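PDB 2WL6: acetyl-coa acetyltransferase from Zoogloea ramigera, which catalyses the reversible Claisen condensation of two acetyl-CoA molecules into acetoacetyl-CoA, a thiolase reaction feeding polyhydroxybutyrate biosynthesis. Local coordinates for residues R12-S17 with D197-F202; G47-V52 with A74-E79. The protein carries 2 engineered substitutions. All coordinates share one frame; numbering follows the deposited sequence.

Contact 1. Residues R12-S17 with D197-F202; sequences RTAVGS and DEIVPF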
loop_
_atom_site.group_PDB
_atom_site.type_symbol
_atom_site.label_atom_id
_atom_site.label_comp_id
_atom_site.label_asym_id
_atom_site.label_seq_id
_atom_site.Cartn_x
_atom_site.Cartn_y
_atom_site.Cartn_z
ATOM N N ARG A 12 30.711 9.826 15.396
ATOM C CA ARG A 12 29.310 9.618 15.206
ATOM C C ARG A 12 28.728 10.741 14.403
ATOM O O ARG A 12 29.158 11.874 14.521
ATOM C CB ARG A 12 28.613 9.535 16.560
ATOM C CG ARG A 12 28.518 10.871 17.249
ATOM C CD ARG A 12 27.788 10.765 18.528
ATOM N NE ARG A 12 27.588 12.062 19.163
ATOM C CZ ARG A 12 26.515 12.821 18.978
ATOM N NH1 ARG A 12 25.570 12.431 18.136
ATOM N NH2 ARG A 12 26.396 13.970 19.622
ATOM N N THR A 13 27.727 10.432 13.594
ATOM C CA THR A 13 26.976 11.508 12.953
ATOM C C THR A 13 26.223 12.291 13.998
ATOM O O THR A 13 26.139 11.871 15.144
ATOM C CB THR A 13 25.993 11.037 11.853
ATOM O OG1 THR A 13 24.853 10.411 12.448
ATOM C CG2 THR A 13 26.683 10.096 10.906
ATOM N N ALA A 14 25.714 13.448 13.624
ATOM C CA ALA A 14 24.891 14.140 14.556
ATOM C C ALA A 14 23.623 13.330 14.566
ATOM O O ALA A 14 23.191 12.843 13.520
ATOM C CB ALA A 14 24.628 15.548 14.094
ATOM N N VAL A 15 23.034 13.139 15.735
ATOM C CA VAL A 15 21.760 12.428 15.792
ATOM C C VAL A 15 20.641 13.291 15.226
ATOM O O VAL A 15 20.619 14.482 15.468
ATOM C CB VAL A 15 21.431 12.028 17.210
ATOM C CG1 VAL A 15 19.960 11.552 17.288
ATOM C CG2 VAL A 15 22.427 10.958 17.681
ATOM N N GLY A 16 19.725 12.698 14.475
ATOM C CA GLY A 16 18.773 13.494 13.718
ATOM C C GLY A 16 17.337 13.365 14.176
ATOM O O GLY A 16 16.936 12.346 14.724
ATOM N N SER A 17 16.563 14.419 13.962
ATOM C CA SER A 17 15.145 14.427 14.295
ATOM C C SER A 17 14.362 13.498 13.376
ATOM O O SER A 17 14.747 13.270 12.220
ATOM C CB SER A 17 14.585 15.832 14.156
ATOM O OG SER A 17 14.843 16.584 15.314
ATOM N N ASP A 197 34.332 17.198 19.048
ATOM C CA ASP A 197 35.262 16.080 18.808
ATOM C C ASP A 197 34.664 14.835 18.180
ATOM O O ASP A 197 35.244 14.231 17.287
ATOM C CB ASP A 197 35.898 15.657 20.112
ATOM C CG ASP A 197 36.970 16.553 20.496
ATOM O OD1 ASP A 197 37.558 17.101 19.561
ATOM O OD2 ASP A 197 37.225 16.728 21.700
ATOM N N GLU A 198 33.520 14.423 18.688
ATOM C CA GLU A 198 33.013 13.141 18.304
ATOM C C GLU A 198 32.260 13.229 16.986
ATOM O O GLU A 198 32.549 12.472 16.079
ATOM C CB GLU A 198 32.182 12.533 19.435
ATOM C CG GLU A 198 30.910 13.282 19.782
ATOM C CD GLU A 198 30.384 12.961 21.187
ATOM O OE1 GLU A 198 31.202 12.912 22.148
ATOM O OE2 GLU A 198 29.146 12.779 21.329
ATOM N N ILE A 199 31.340 14.176 16.862
ATOM C CA ILE A 199 30.518 14.276 15.658
ATOM C C ILE A 199 31.341 14.436 14.385
ATOM O O ILE A 199 32.285 15.204 14.341
ATOM C CB ILE A 199 29.549 15.453 15.722
ATOM C CG1 ILE A 199 28.633 15.332 16.939
ATOM C CG2 ILE A 199 28.710 15.488 14.476
ATOM C CD1 ILE A 199 27.601 16.441 17.060
ATOM N N VAL A 200 30.964 13.697 13.351
ATOM C CA VAL A 200 31.576 13.806 12.036
ATOM C C VAL A 200 30.494 14.430 11.158
ATOM O O VAL A 200 29.322 14.076 11.267
ATOM C CB VAL A 200 31.978 12.417 11.508
ATOM C CG1 VAL A 200 30.751 11.561 11.367
ATOM C CG2 VAL A 200 32.685 12.528 10.191
ATOM N N PRO A 201 30.871 15.396 10.305
ATOM C CA PRO A 201 29.795 16.032 9.520
ATOM C C PRO A 201 29.325 15.072 8.453
ATOM O O PRO A 201 30.126 14.326 7.905
ATOM C CB PRO A 201 30.479 17.249 8.867
ATOM C CG PRO A 201 31.892 17.321 9.475
ATOM C CD PRO A 201 32.208 15.946 9.999
ATOM N N PHE A 202 28.028 15.054 8.201
ATOM C CA PHE A 202 27.489 14.299 7.088
ATOM C C PHE A 202 26.876 15.256 6.065
ATOM O O PHE A 202 25.984 16.030 6.407
ATOM C CB PHE A 202 26.402 13.337 7.564
ATOM C CG PHE A 202 25.784 12.530 6.438
ATOM C CD1 PHE A 202 26.291 11.297 6.099
ATOM C CD2 PHE A 202 24.720 13.026 5.700
ATOM C CE1 PHE A 202 25.752 10.585 5.080
ATOM C CE2 PHE A 202 24.191 12.305 4.662
ATOM C CZ PHE A 202 24.705 11.088 4.362
#
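Arg12 meets Glu198 through both backbone and side chain, so that the loop holds its main chain and guanidinium alike. Arg12 N gives a backbone hydrogen bond to Glu198 O (3.3 Å), and in a second one Arg12 O accepts Val200 N at 2.8 Å. Beside them, Ile199 CA lies 3.0 Å from Arg12 O in a CA-H...O contact. With Arg12 CG lodged between its backbone N and carbonyl carbon (chi1 73°), the extended chain sends NE to Glu198 OE2, 2.8 Å away, in a salt bridge. The carboxylate oxygen is met on its anti side, the two flat groups being turned 74° apart. OE2 also bonds Thr360, while the far nitrogen NH2 pairs with Asp216, so the buried guanidinium has two acidic partners. Ile199 CG1 lies over the rim of one guanidinium face, 3.7 Å from Arg12 NH2.

Beyond this knot the packing thins: Ala14 CB reaches Ile199 CG2 at 4.1 Å, and past Val200 the loop turns outward to exposed Pro201. The bonding of Arg12 to Glu198 and Val200 is that of a single parallel beta bridge, by which the loop after helix 172-191 borders strand 5-17, an inner strand of the thiolase fold.

Contact 2. Residues G47-V52 with A74-E79; sequences GEVNEV and AGVPQE
Pro77 brings the one ring to this contact, and it meets Gly47 through two of its carbons: Pro77 CD lies 3.6 Å from Gly47 CA, and Pro77 CG 3.9 Å from Gly47 O. This CG-CD side of the pyrrolidine ring rests against the backbone of Gly47, an exposed residue. With an alanine in its place, CG and CD are gone, and a gap is likely to open beside Gly47 while the backbone is freer to turn.

Further in, the work passes to three valines. Val76 has CG1 opposite its backbone N (chi1 -176°), which leaves its two methyls to serve different neighbours. Val76 CG1 touches Val49 CG1 at 3.8 Å, the side chains crossing at about a right angle, whereas Val76 CG2 faces Val52 CG2 at a looser 4.3 Å. Ala71 of helix 66-73 touches both Val76 and Val52, while from helix 27-40 Leu39 packs on Val49 and Ile35 on Val52.

After helix 66-73, Gly75 is the first residue to leave helical backbone angles, with a positive phi of 88°, and the chain then brings Val76 against Val49 and Val52, and Pro77 against the 3-10 turn at Gly47. Strand 51-55, helix 66-73 and parallel strand 81-86 together form a beta-alpha-beta crossover. Lacking hydrogen bonds or salt bridges between the segments, the contact rests on apolar packing, and so depends on fit of shape more than on direction.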
loop_
_atom_site.group_PDB
_atom_site.type_symbol
_atom_site.label_atom_id
_atom_site.label_comp_id
_atom_site.label_asym_id
_atom_site.label_seq_id
_atom_site.Cartn_x
_atom_site.Cartn_y
_atom_site.Cartn_z
ATOM N N GLY A 47 41.597 -0.237 3.427
ATOM C CA GLY A 47 42.075 -1.552 3.018
ATOM C C GLY A 47 42.587 -2.465 4.118
ATOM O O GLY A 47 42.734 -3.669 3.907
ATOM N N GLU A 48 42.863 -1.921 5.294
ATOM C CA GLU A 48 43.303 -2.790 6.367
ATOM C C GLU A 48 42.144 -3.306 7.222
ATOM O O GLU A 48 42.334 -4.207 8.040
ATOM C CB GLU A 48 44.331 -2.100 7.240
ATOM C CG GLU A 48 45.484 -1.484 6.483
ATOM C CD GLU A 48 46.262 -0.530 7.366
ATOM O OE1 GLU A 48 46.892 -1.011 8.344
ATOM O OE2 GLU A 48 46.218 0.694 7.091
ATOM N N VAL A 49 40.950 -2.738 7.045
ATOM C CA VAL A 49 39.775 -3.231 7.748
ATOM C C VAL A 49 39.518 -4.729 7.458
ATOM O O VAL A 49 39.417 -5.139 6.300
ATOM C CB VAL A 49 38.513 -2.434 7.360
ATOM C CG1 VAL A 49 37.282 -3.038 8.020
ATOM C CG2 VAL A 49 38.658 -0.976 7.707
ATOM N N ASN A 50 39.404 -5.529 8.521
ATOM C CA ASN A 50 39.085 -6.948 8.408
ATOM C C ASN A 50 37.607 -7.211 8.315
ATOM O O ASN A 50 37.180 -8.133 7.654
ATOM C CB ASN A 50 39.610 -7.704 9.606
ATOM C CG ASN A 50 41.089 -7.948 9.523
ATOM O OD1 ASN A 50 41.799 -7.910 10.524
ATOM N ND2 ASN A 50 41.568 -8.214 8.328
ATOM N N GLU A 51 36.812 -6.402 8.990
ATOM C CA GLU A 51 35.399 -6.667 9.031
ATOM C C GLU A 51 34.676 -5.453 9.610
ATOM O O GLU A 51 35.264 -4.643 10.327
ATOM C CB GLU A 51 35.167 -7.943 9.843
ATOM C CG GLU A 51 33.735 -8.331 10.089
ATOM C CD GLU A 51 33.569 -9.815 10.384
ATOM O OE1 GLU A 51 33.481 -10.199 11.564
ATOM O OE2 GLU A 51 33.526 -10.602 9.420
ATOM N N VAL A 52 33.411 -5.317 9.245
ATOM C CA VAL A 52 32.557 -4.281 9.743
ATOM C C VAL A 52 31.374 -4.955 10.380
ATOM O O VAL A 52 30.738 -5.803 9.759
ATOM C CB VAL A 52 32.022 -3.448 8.598
ATOM C CG1 VAL A 52 31.025 -2.444 9.143
ATOM C CG2 VAL A 52 33.175 -2.777 7.841
ATOM N N ALA A 74 32.265 2.929 1.930
ATOM C CA ALA A 74 33.366 3.508 2.674
ATOM C C ALA A 74 34.677 3.045 2.149
ATOM O O ALA A 74 35.704 3.459 2.670
ATOM C CB ALA A 74 33.274 3.134 4.135
ATOM N N GLY A 75 34.652 2.152 1.163
ATOM C CA GLY A 75 35.881 1.696 0.527
ATOM C C GLY A 75 36.601 0.510 1.148
ATOM O O GLY A 75 37.651 0.096 0.670
ATOM N N VAL A 76 36.057 -0.030 2.226
ATOM C CA VAL A 76 36.528 -1.299 2.736
ATOM C C VAL A 76 36.581 -2.312 1.573
ATOM O O VAL A 76 35.615 -2.442 0.833
ATOM C CB VAL A 76 35.564 -1.795 3.795
ATOM C CG1 VAL A 76 36.085 -3.072 4.417
ATOM C CG2 VAL A 76 35.367 -0.732 4.821
ATOM N N PRO A 77 37.711 -3.020 1.401
ATOM C CA PRO A 77 37.832 -3.936 0.269
ATOM C C PRO A 77 36.752 -5.025 0.241
ATOM O O PRO A 77 36.185 -5.366 1.276
ATOM C CB PRO A 77 39.222 -4.575 0.480
ATOM C CG PRO A 77 39.476 -4.477 1.936
ATOM C CD PRO A 77 38.895 -3.099 2.274
ATOM N N GLN A 78 36.488 -5.570 -0.949
ATOM C CA GLN A 78 35.489 -6.612 -1.109
ATOM C C GLN A 78 36.013 -7.921 -0.564
ATOM O O GLN A 78 35.315 -8.915 -0.600
ATOM C CB GLN A 78 35.084 -6.765 -2.576
ATOM C CG GLN A 78 36.143 -7.330 -3.470
ATOM C CD GLN A 78 35.886 -6.999 -4.949
ATOM O OE1 GLN A 78 36.203 -7.783 -5.853
ATOM N NE2 GLN A 78 35.306 -5.831 -5.194
ATOM N N GLU A 79 37.244 -7.907 -0.055
ATOM C CA GLU A 79 37.870 -9.091 0.531
ATOM C C GLU A 79 37.532 -9.166 2.010
ATOM O O GLU A 79 37.571 -10.236 2.604
ATOM C CB GLU A 79 39.379 -9.060 0.348
ATOM C CG GLU A 79 39.838 -9.233 -1.090
ATOM C CD GLU A 79 39.615 -7.984 -1.948
ATOM O OE1 GLU A 79 39.430 -6.903 -1.355
ATOM O OE2 GLU A 79 39.613 -8.076 -3.205
#

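The two contacts illustrate how one fold mixes kinds of cohesion: polar bonds dominate contact 1, packing dominates contact 2. Their centres stand 22 Å apart and their nearest atoms about 11 Å, so they do not touch, yet both reach the same mixed sheet: contact 1 at inner strand 5-17, contact 2 at strand 51-55, next to the outermost strand 81-86. Helix 27-40 is common ground, packing against Thr13 and Val200 of the first and Val49 and Val52 of the second. In sequence, contact 2 falls wholly between the segments of contact 1. Neither contains an engineered residue. Contact 2 alone approaches another chain, where Glu51 pairs with Arg94 of the second subunit.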